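Local coordinates for protein PEPTIDE N-myristoyltransferase (Saccharomyces cerevisiae, PDB 1IIC) that catalyses the transfer of the myristoyl group from myristoyl-CoA to the N-terminal glycine of peptide and protein substrates, at residues Y197-T202 against K310-G315; Q247-L252 against A324-K329; K335-L340 against N371-D376. All blocks are in the same frame, centred on the assembly; numbering follows the deposited sequence.

Contact 1: residues Y197-T202 against K310-G315; sequences YEVDFT and KDLGIG
A first torsion of -178° swings CG of L312 opposite its own backbone N and brings the two terminal methyls up against V199 and F201, the latter, at chi1 -97°, presenting one ring face. The methyls divide the work. L312 CD2 sits almost squarely over the aromatic ring, 3.7 Å from the F201 centroid and 12° off the ring normal, a CH-pi contact; its nearest ring carbon is F201 CD2, also at 3.7 Å. L312 CD1 turns to V199 instead, meeting CG2 of that residue more loosely at 4.4 Å. The chain bend behind this pair is a Schellman motif ending helix 193-198: D200, with positive phi, is the C-prime residue, F201 N returns to L196 O, and D200 N reaches Y197 O at 2.9 Å. This helix ending thus places V199 and F201 on one side, facing strand 311-322. Beyond the two segments, F201 also touches F301 of the adjacent strand and meets F78 edge-to-face. With an alanine in place of F201 the ring is gone, and a gap would probably open between the helix end and the strand, leaving L312 CD2 without its CH-pi partner. L312 also packs on I303.

Contact 2: residues Q247-L252 against A324-K329; sequences QSRFEL and ADFQFK
R249 and D325 approach from opposite directions and meet end-on: the guanidinium offers NH1 and NH2, and the carboxylate takes one on each oxygen. R249 CG stands between its backbone N and carbonyl carbon, and a bend at chi3 (53°) leads the guanidinium to D325. R249 NH2 lies 2.9 Å from D325 OD1, using the syn lone pair of that oxygen with the acceptor close to the guanidinium plane. The companion bond, R249 NH1 to D325 OD2, is equally short at 2.9 Å but more bent (N-H...O 151°) and tilted from both planes. Guanidinium and carboxylate lie 8° from coplanar, and the two short bonds between them make this the tight part of the contact. R249 is steadied from behind, since its NE is hydrogen-bonded to Y246 O and its CG rests over the face of the F250 ring, 3.6 Å above the plane. L340 of helix 334-357 packs against D325, which is buried.

The other part is looser. F326 brings only its ring edge near the arginine, with CE2 4.0 Å from R249 NH2, and neither R249 nor F326 is fully enclosed. S248 and Q327, each next to a contact residue, are exposed to solvent. The cation-pi partner of the F326 ring is R245, outside the two segments, and not R249. Both segments are loops built on type I beta turns, Q247 to F250 and D325 to F328, and what joins them is a classic bidentate, end-on arginine-carboxylate salt bridge.

Contact 3: residues K335-L340 against N371-D376; sequences KATKAL and NTLFLD
L373 lays its two methyls against T337 and L340, residues one turn apart on helix 334-357. That helix is the connection of a beta-alpha-beta crossover, running between the parallel neighbours 311-322 and 362-366, and the 371-376 loop that packs on it follows the second of these strands. The loop begins at N371, whose backbone O accepts from F374 N at 3.0 Å, so that the chain coils at once into a compact turn. T372 faces elsewhere, its OG1 bonded to D410 O. L373 comes next and is the one residue of the loop to touch the helix segment. Its chi1 of -68° sets CG opposite the carbonyl carbon, and the extended second torsion then spreads the methyls over separate partners. CD2 meets T337 CG2 at 3.8 Å, the two side chains crossing at about a right angle. T337 can offer this methyl because its hydroxyl is turned back along the helix, where OG1 is hydrogen-bonded to D333 O. CD1 lies 3.4 Å from L340 CD1, closer than usual van der Waals contact; L340 has an unusual second torsion, -137°, and the exact closeness of this pair is doubtful. F374 follows and carries the packing further along the helix: its ring touches L344, C345 and I348, and also L317 and Y320 of strand 311-322, which makes it a bridge between helix and sheet. N371 O stands 3.3 Å above the plane of that ring, over its centre. At L375 the turn is tied a second time, for its backbone N also reaches N371 O, at 2.9 Å.

All three contacts belong to the C-terminal half of the enzyme, whose sequence family is grouped with the acetyltransferases. Contacts 2 and 3 are neighbours, their centres about 12 Å apart, and they touch directly where F328 and D325 pack on the start of helix 334-357. Contact 1 lies at the far end of strand 311-322, its centre about 36 Å from that of contact 2 and 29 Å from that of contact 3. Along the chain, contacts 1 and 2 interleave, whereas contact 3 follows both. Strand 311-322, the 324-329 loop and helix 334-357 succeed one another, so this single run of chain supplies one partner to each contact and ties together distant parts of the half.

Contact 1: residues Y197-T202 against K310-G315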
loop_
_atom_site.group_PDB
_atom_site.type_symbol
_atom_site.label_atom_id
_atom_site.label_comp_id
_atom_site.label_asym_id
_atom_site.label_seq_id
_atom_site.Cartn_x
_atom_site.Cartn_y
_atom_site.Cartn_z
ATOM N N TYR A 197 -3.405 -23.187 5.846
ATOM C CA TYR A 197 -4.564 -24.057 5.853
ATOM C C TYR A 197 -5.090 -24.272 7.269
ATOM O O TYR A 197 -6.288 -24.142 7.517
ATOM C CB TYR A 197 -4.214 -25.398 5.227
ATOM C CG TYR A 197 -5.381 -26.350 5.153
ATOM C CD1 TYR A 197 -6.549 -25.993 4.496
ATOM C CD2 TYR A 197 -5.307 -27.616 5.729
ATOM C CE1 TYR A 197 -7.625 -26.880 4.414
ATOM C CE2 TYR A 197 -6.373 -28.508 5.649
ATOM C CZ TYR A 197 -7.526 -28.136 4.991
ATOM O OH TYR A 197 -8.571 -29.035 4.919
ATOM N N GLU A 198 -4.196 -24.594 8.196
ATOM C CA GLU A 198 -4.592 -24.819 9.576
ATOM C C GLU A 198 -5.193 -23.595 10.275
ATOM O O GLU A 198 -5.987 -23.746 11.204
ATOM C CB GLU A 198 -3.411 -25.377 10.370
ATOM C CG GLU A 198 -3.335 -26.904 10.303
ATOM C CD GLU A 198 -2.018 -27.476 10.805
ATOM O OE1 GLU A 198 -1.520 -27.022 11.857
ATOM O OE2 GLU A 198 -1.488 -28.397 10.149
ATOM N N VAL A 199 -4.826 -22.387 9.840
ATOM C CA VAL A 199 -5.388 -21.172 10.439
ATOM C C VAL A 199 -6.499 -20.665 9.527
ATOM O O VAL A 199 -6.919 -19.509 9.596
ATOM C CB VAL A 199 -4.332 -20.059 10.616
ATOM C CG1 VAL A 199 -3.180 -20.573 11.471
ATOM C CG2 VAL A 199 -3.848 -19.568 9.252
ATOM N N ASP A 200 -6.943 -21.559 8.651
ATOM C CA ASP A 200 -8.023 -21.303 7.714
ATOM C C ASP A 200 -7.876 -20.101 6.777
ATOM O O ASP A 200 -8.845 -19.383 6.529
ATOM C CB ASP A 200 -9.339 -21.201 8.489
ATOM C CG ASP A 200 -10.545 -21.454 7.613
ATOM O OD1 ASP A 200 -10.481 -22.399 6.795
ATOM O OD2 ASP A 200 -11.556 -20.724 7.751
ATOM N N PHE A 201 -6.675 -19.883 6.247
ATOM C CA PHE A 201 -6.476 -18.780 5.314
ATOM C C PHE A 201 -6.480 -19.231 3.856
ATOM O O PHE A 201 -6.556 -18.403 2.950
ATOM C CB PHE A 201 -5.199 -18.000 5.646
ATOM C CG PHE A 201 -5.459 -16.761 6.465
ATOM C CD1 PHE A 201 -6.117 -16.848 7.687
ATOM C CD2 PHE A 201 -5.107 -15.504 5.986
ATOM C CE1 PHE A 201 -6.431 -15.702 8.423
ATOM C CE2 PHE A 201 -5.416 -14.355 6.716
ATOM C CZ PHE A 201 -6.085 -14.460 7.942
ATOM N N THR A 202 -6.402 -20.539 3.636
ATOM C CA THR A 202 -6.448 -21.115 2.285
ATOM C C THR A 202 -7.232 -22.417 2.384
ATOM O O THR A 202 -7.334 -23.005 3.463
ATOM C CB THR A 202 -5.035 -21.449 1.713
ATOM O OG1 THR A 202 -4.229 -20.268 1.683
ATOM C CG2 THR A 202 -5.148 -21.987 0.284
ATOM N N LYS A 310 -0.452 -18.393 16.967
ATOM C CA LYS A 310 -1.073 -17.179 17.487
ATOM C C LYS A 310 -0.674 -15.957 16.668
ATOM O O LYS A 310 -1.077 -14.838 16.980
ATOM C CB LYS A 310 -0.711 -16.960 18.958
ATOM C CG LYS A 310 -1.261 -18.037 19.887
ATOM C CD LYS A 310 -1.323 -17.553 21.334
ATOM C CE LYS A 310 -0.003 -16.930 21.783
ATOM N NZ LYS A 310 1.170 -17.798 21.464
ATOM N N ASP A 311 0.106 -16.189 15.613
ATOM C CA ASP A 311 0.577 -15.125 14.728
ATOM C C ASP A 311 0.745 -15.651 13.312
ATOM O O ASP A 311 1.088 -16.814 13.116
ATOM C CB ASP A 311 1.912 -14.575 15.230
ATOM C CG ASP A 311 1.766 -13.791 16.522
ATOM O OD1 ASP A 311 1.253 -12.652 16.472
ATOM O OD2 ASP A 311 2.148 -14.318 17.589
ATOM N N LEU A 312 0.505 -14.789 12.329
ATOM C CA LEU A 312 0.635 -15.158 10.924
ATOM C C LEU A 312 1.480 -14.119 10.200
ATOM O O LEU A 312 1.132 -12.940 10.190
ATOM C CB LEU A 312 -0.744 -15.227 10.267
ATOM C CG LEU A 312 -0.798 -15.638 8.795
ATOM C CD1 LEU A 312 -0.269 -17.054 8.631
ATOM C CD2 LEU A 312 -2.235 -15.553 8.308
ATOM N N GLY A 313 2.584 -14.564 9.603
ATOM C CA GLY A 313 3.470 -13.667 8.882
ATOM C C GLY A 313 2.916 -13.295 7.522
ATOM O O GLY A 313 2.529 -14.154 6.729
ATOM N N ILE A 314 2.868 -12.004 7.240
ATOM C CA ILE A 314 2.336 -11.554 5.966
ATOM C C ILE A 314 3.277 -10.557 5.310
ATOM O O ILE A 314 3.512 -9.465 5.836
ATOM C CB ILE A 314 0.950 -10.909 6.158
ATOM C CG1 ILE A 314 0.026 -11.900 6.878
ATOM C CG2 ILE A 314 0.367 -10.539 4.814
ATOM C CD1 ILE A 314 -1.313 -11.334 7.285
ATOM N N GLY A 315 3.833 -10.953 4.169
ATOM C CA GLY A 315 4.733 -10.077 3.451
ATOM C C GLY A 315 3.962 -9.458 2.309
ATOM O O GLY A 315 3.141 -10.139 1.697
#

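Contact 2: residues Q247-L252 against A324-K329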
loop_
_atom_site.group_PDB
_atom_site.type_symbol
_atom_site.label_atom_id
_atom_site.label_comp_id
_atom_site.label_asym_id
_atom_site.label_seq_id
_atom_site.Cartn_x
_atom_site.Cartn_y
_atom_site.Cartn_z
ATOM N N GLN A 247 10.001 3.468 -13.149
ATOM C CA GLN A 247 8.709 4.045 -12.741
ATOM C C GLN A 247 8.053 4.994 -13.722
ATOM O O GLN A 247 6.821 5.125 -13.737
ATOM C CB GLN A 247 8.869 4.861 -11.462
ATOM C CG GLN A 247 8.529 4.166 -10.197
ATOM C CD GLN A 247 7.749 5.072 -9.270
ATOM O OE1 GLN A 247 8.080 6.250 -9.089
ATOM N NE2 GLN A 247 6.710 4.530 -8.678
ATOM N N SER A 248 8.881 5.710 -14.480
ATOM C CA SER A 248 8.394 6.691 -15.435
ATOM C C SER A 248 7.432 6.104 -16.449
ATOM O O SER A 248 6.731 6.842 -17.130
ATOM C CB SER A 248 9.570 7.348 -16.170
ATOM O OG SER A 248 10.245 6.405 -16.989
ATOM N N ARG A 249 7.386 4.778 -16.547
ATOM C CA ARG A 249 6.487 4.129 -17.501
ATOM C C ARG A 249 5.032 4.172 -17.028
ATOM O O ARG A 249 4.107 4.154 -17.836
ATOM C CB ARG A 249 6.896 2.669 -17.703
ATOM C CG ARG A 249 6.594 1.759 -16.514
ATOM C CD ARG A 249 7.170 0.377 -16.772
ATOM N NE ARG A 249 8.589 0.474 -17.117
ATOM C CZ ARG A 249 9.272 -0.464 -17.757
ATOM N NH1 ARG A 249 8.674 -1.583 -18.135
ATOM N NH2 ARG A 249 10.557 -0.277 -18.024
ATOM N N PHE A 250 4.838 4.220 -15.716
ATOM C CA PHE A 250 3.496 4.237 -15.144
ATOM C C PHE A 250 2.856 5.632 -15.222
ATOM O O PHE A 250 3.555 6.641 -15.370
ATOM C CB PHE A 250 3.568 3.736 -13.691
ATOM C CG PHE A 250 4.202 2.364 -13.550
ATOM C CD1 PHE A 250 5.323 2.175 -12.739
ATOM C CD2 PHE A 250 3.692 1.272 -14.247
ATOM C CE1 PHE A 250 5.935 0.911 -12.626
ATOM C CE2 PHE A 250 4.285 0.012 -14.145
ATOM C CZ PHE A 250 5.407 -0.176 -13.338
ATOM N N GLU A 251 1.529 5.694 -15.135
ATOM C CA GLU A 251 0.832 6.970 -15.207
ATOM C C GLU A 251 0.509 7.569 -13.845
ATOM O O GLU A 251 0.275 8.774 -13.737
ATOM C CB GLU A 251 -0.437 6.823 -16.054
ATOM C CG GLU A 251 -0.146 6.485 -17.525
ATOM C CD GLU A 251 -1.404 6.296 -18.348
ATOM O OE1 GLU A 251 -2.418 5.857 -17.781
ATOM O OE2 GLU A 251 -1.381 6.563 -19.566
ATOM N N LEU A 252 0.499 6.737 -12.805
ATOM C CA LEU A 252 0.231 7.204 -11.437
ATOM C C LEU A 252 1.364 6.731 -10.528
ATOM O O LEU A 252 1.491 5.536 -10.246
ATOM C CB LEU A 252 -1.096 6.652 -10.913
ATOM C CG LEU A 252 -1.469 7.125 -9.501
ATOM C CD1 LEU A 252 -1.684 8.639 -9.505
ATOM C CD2 LEU A 252 -2.734 6.414 -9.032
ATOM N N ALA A 324 15.993 -4.538 -17.294
ATOM C CA ALA A 324 15.781 -5.614 -18.260
ATOM C C ALA A 324 15.222 -5.197 -19.621
ATOM O O ALA A 324 15.512 -5.846 -20.624
ATOM C CB ALA A 324 14.893 -6.696 -17.650
ATOM N N ASP A 325 14.414 -4.142 -19.675
ATOM C CA ASP A 325 13.863 -3.726 -20.961
ATOM C C ASP A 325 14.267 -2.319 -21.403
ATOM O O ASP A 325 13.691 -1.772 -22.351
ATOM C CB ASP A 325 12.325 -3.865 -20.967
ATOM C CG ASP A 325 11.612 -2.758 -20.192
ATOM O OD1 ASP A 325 12.268 -1.801 -19.722
ATOM O OD2 ASP A 325 10.368 -2.847 -20.067
ATOM N N PHE A 326 15.260 -1.742 -20.730
ATOM C CA PHE A 326 15.735 -0.394 -21.059
ATOM C C PHE A 326 16.368 -0.334 -22.444
ATOM O O PHE A 326 16.739 0.733 -22.926
ATOM C CB PHE A 326 16.780 0.073 -20.039
ATOM C CG PHE A 326 16.205 0.535 -18.732
ATOM C CD1 PHE A 326 17.000 1.240 -17.828
ATOM C CD2 PHE A 326 14.876 0.273 -18.398
ATOM C CE1 PHE A 326 16.483 1.677 -16.607
ATOM C CE2 PHE A 326 14.349 0.708 -17.175
ATOM C CZ PHE A 326 15.156 1.411 -16.280
ATOM N N GLN A 327 16.502 -1.488 -23.071
ATOM C CA GLN A 327 17.111 -1.583 -24.386
ATOM C C GLN A 327 16.094 -1.320 -25.493
ATOM O O GLN A 327 16.451 -0.915 -26.597
ATOM C CB GLN A 327 17.699 -2.980 -24.534
ATOM C CG GLN A 327 18.594 -3.198 -25.708
ATOM C CD GLN A 327 18.900 -4.671 -25.884
ATOM O OE1 GLN A 327 19.111 -5.394 -24.898
ATOM N NE2 GLN A 327 18.930 -5.130 -27.136
ATOM N N PHE A 328 14.825 -1.562 -25.197
ATOM C CA PHE A 328 13.770 -1.353 -26.176
ATOM C C PHE A 328 13.123 -0.004 -25.911
ATOM O O PHE A 328 13.051 0.447 -24.768
ATOM C CB PHE A 328 12.733 -2.480 -26.077
ATOM C CG PHE A 328 13.339 -3.861 -26.069
ATOM C CD1 PHE A 328 13.941 -4.366 -24.919
ATOM C CD2 PHE A 328 13.360 -4.632 -27.227
ATOM C CE1 PHE A 328 14.564 -5.619 -24.921
ATOM C CE2 PHE A 328 13.981 -5.889 -27.240
ATOM C CZ PHE A 328 14.584 -6.380 -26.084
ATOM N N LYS A 329 12.658 0.649 -26.968
ATOM C CA LYS A 329 12.033 1.955 -26.818
ATOM C C LYS A 329 10.606 1.838 -26.307
ATOM O O LYS A 329 10.209 2.560 -25.391
ATOM C CB LYS A 329 12.037 2.700 -28.155
#

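Contact 3: residues K335-L340 against N371-D376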
loop_
_atom_site.group_PDB
_atom_site.type_symbol
_atom_site.label_atom_id
_atom_site.label_comp_id
_atom_site.label_asym_id
_atom_site.label_seq_id
_atom_site.Cartn_x
_atom_site.Cartn_y
_atom_site.Cartn_z
ATOM N N LYS A 335 9.165 -7.877 -27.544
ATOM C CA LYS A 335 10.510 -8.278 -27.147
ATOM C C LYS A 335 10.850 -7.703 -25.786
ATOM O O LYS A 335 11.473 -8.365 -24.955
ATOM C CB LYS A 335 11.541 -7.797 -28.157
ATOM C CG LYS A 335 11.599 -8.642 -29.389
ATOM C CD LYS A 335 12.809 -8.311 -30.231
ATOM C CE LYS A 335 12.854 -9.173 -31.489
ATOM N NZ LYS A 335 12.636 -10.635 -31.229
ATOM N N ALA A 336 10.456 -6.452 -25.572
ATOM C CA ALA A 336 10.712 -5.792 -24.302
ATOM C C ALA A 336 9.940 -6.556 -23.226
ATOM O O ALA A 336 10.456 -6.811 -22.142
ATOM C CB ALA A 336 10.247 -4.356 -24.365
ATOM N N THR A 337 8.704 -6.928 -23.544
ATOM C CA THR A 337 7.861 -7.670 -22.618
ATOM C C THR A 337 8.501 -9.015 -22.227
ATOM O O THR A 337 8.570 -9.353 -21.048
ATOM C CB THR A 337 6.464 -7.910 -23.240
ATOM O OG1 THR A 337 5.882 -6.647 -23.584
ATOM C CG2 THR A 337 5.549 -8.632 -22.263
ATOM N N LYS A 338 8.982 -9.772 -23.207
ATOM C CA LYS A 338 9.600 -11.064 -22.919
ATOM C C LYS A 338 10.837 -10.919 -22.026
ATOM O O LYS A 338 11.013 -11.670 -21.065
ATOM C CB LYS A 338 9.999 -11.779 -24.208
ATOM C CG LYS A 338 10.472 -13.195 -23.960
ATOM C CD LYS A 338 11.140 -13.802 -25.174
ATOM C CE LYS A 338 11.678 -15.195 -24.842
ATOM N NZ LYS A 338 12.492 -15.728 -25.952
ATOM N N ALA A 339 11.698 -9.961 -22.350
ATOM C CA ALA A 339 12.889 -9.744 -21.550
ATOM C C ALA A 339 12.524 -9.351 -20.110
ATOM O O ALA A 339 13.126 -9.853 -19.164
ATOM C CB ALA A 339 13.754 -8.671 -22.189
ATOM N N LEU A 340 11.541 -8.461 -19.953
ATOM C CA LEU A 340 11.089 -7.997 -18.634
ATOM C C LEU A 340 10.441 -9.124 -17.826
ATOM O O LEU A 340 10.702 -9.276 -16.631
ATOM C CB LEU A 340 10.073 -6.860 -18.782
ATOM C CG LEU A 340 9.898 -5.776 -17.690
ATOM C CD1 LEU A 340 8.416 -5.525 -17.479
ATOM C CD2 LEU A 340 10.562 -6.156 -16.377
ATOM N N ASN A 371 3.232 -6.317 -12.476
ATOM C CA ASN A 371 2.983 -7.566 -11.757
ATOM C C ASN A 371 2.342 -8.738 -12.519
ATOM O O ASN A 371 2.708 -9.898 -12.287
ATOM C CB ASN A 371 2.170 -7.267 -10.479
ATOM C CG ASN A 371 2.953 -6.434 -9.467
ATOM O OD1 ASN A 371 2.540 -6.283 -8.315
ATOM N ND2 ASN A 371 4.079 -5.884 -9.896
ATOM N N THR A 372 1.396 -8.465 -13.416
ATOM C CA THR A 372 0.743 -9.553 -14.155
ATOM C C THR A 372 1.688 -10.383 -15.027
ATOM O O THR A 372 1.308 -11.455 -15.510
ATOM C CB THR A 372 -0.422 -9.044 -15.044
ATOM O OG1 THR A 372 0.082 -8.124 -16.023
ATOM C CG2 THR A 372 -1.494 -8.366 -14.183
ATOM N N LEU A 373 2.908 -9.895 -15.245
ATOM C CA LEU A 373 3.863 -10.658 -16.043
ATOM C C LEU A 373 4.360 -11.858 -15.248
ATOM O O LEU A 373 4.755 -12.867 -15.837
ATOM C CB LEU A 373 5.069 -9.797 -16.464
ATOM C CG LEU A 373 4.765 -8.679 -17.475
ATOM C CD1 LEU A 373 6.003 -7.846 -17.753
ATOM C CD2 LEU A 373 4.233 -9.288 -18.741
ATOM N N PHE A 374 4.334 -11.750 -13.917
ATOM C CA PHE A 374 4.801 -12.838 -13.056
ATOM C C PHE A 374 3.777 -13.469 -12.107
ATOM O O PHE A 374 3.940 -14.612 -11.697
ATOM C CB PHE A 374 6.013 -12.375 -12.235
ATOM C CG PHE A 374 5.719 -11.242 -11.281
ATOM C CD1 PHE A 374 5.024 -11.468 -10.097
ATOM C CD2 PHE A 374 6.170 -9.952 -11.556
ATOM C CE1 PHE A 374 4.786 -10.434 -9.203
ATOM C CE2 PHE A 374 5.938 -8.906 -10.666
ATOM C CZ PHE A 374 5.243 -9.148 -9.482
ATOM N N LEU A 375 2.727 -12.734 -11.765
ATOM C CA LEU A 375 1.723 -13.229 -10.831
ATOM C C LEU A 375 1.313 -14.702 -10.980
ATOM O O LEU A 375 1.510 -15.489 -10.054
ATOM C CB LEU A 375 0.492 -12.311 -10.869
ATOM C CG LEU A 375 0.206 -11.338 -9.700
ATOM C CD1 LEU A 375 1.441 -11.046 -8.878
ATOM C CD2 LEU A 375 -0.405 -10.039 -10.260
ATOM N N ASP A 376 0.755 -15.086 -12.125
ATOM C CA ASP A 376 0.323 -16.479 -12.319
ATOM C C ASP A 376 1.457 -17.509 -12.337
ATOM O O ASP A 376 1.351 -18.577 -11.727
ATOM C CB ASP A 376 -0.483 -16.626 -13.613
ATOM C CG ASP A 376 -1.795 -15.863 -13.577
ATOM O OD1 ASP A 376 -2.534 -15.979 -12.569
ATOM O OD2 ASP A 376 -2.083 -15.153 -14.568
#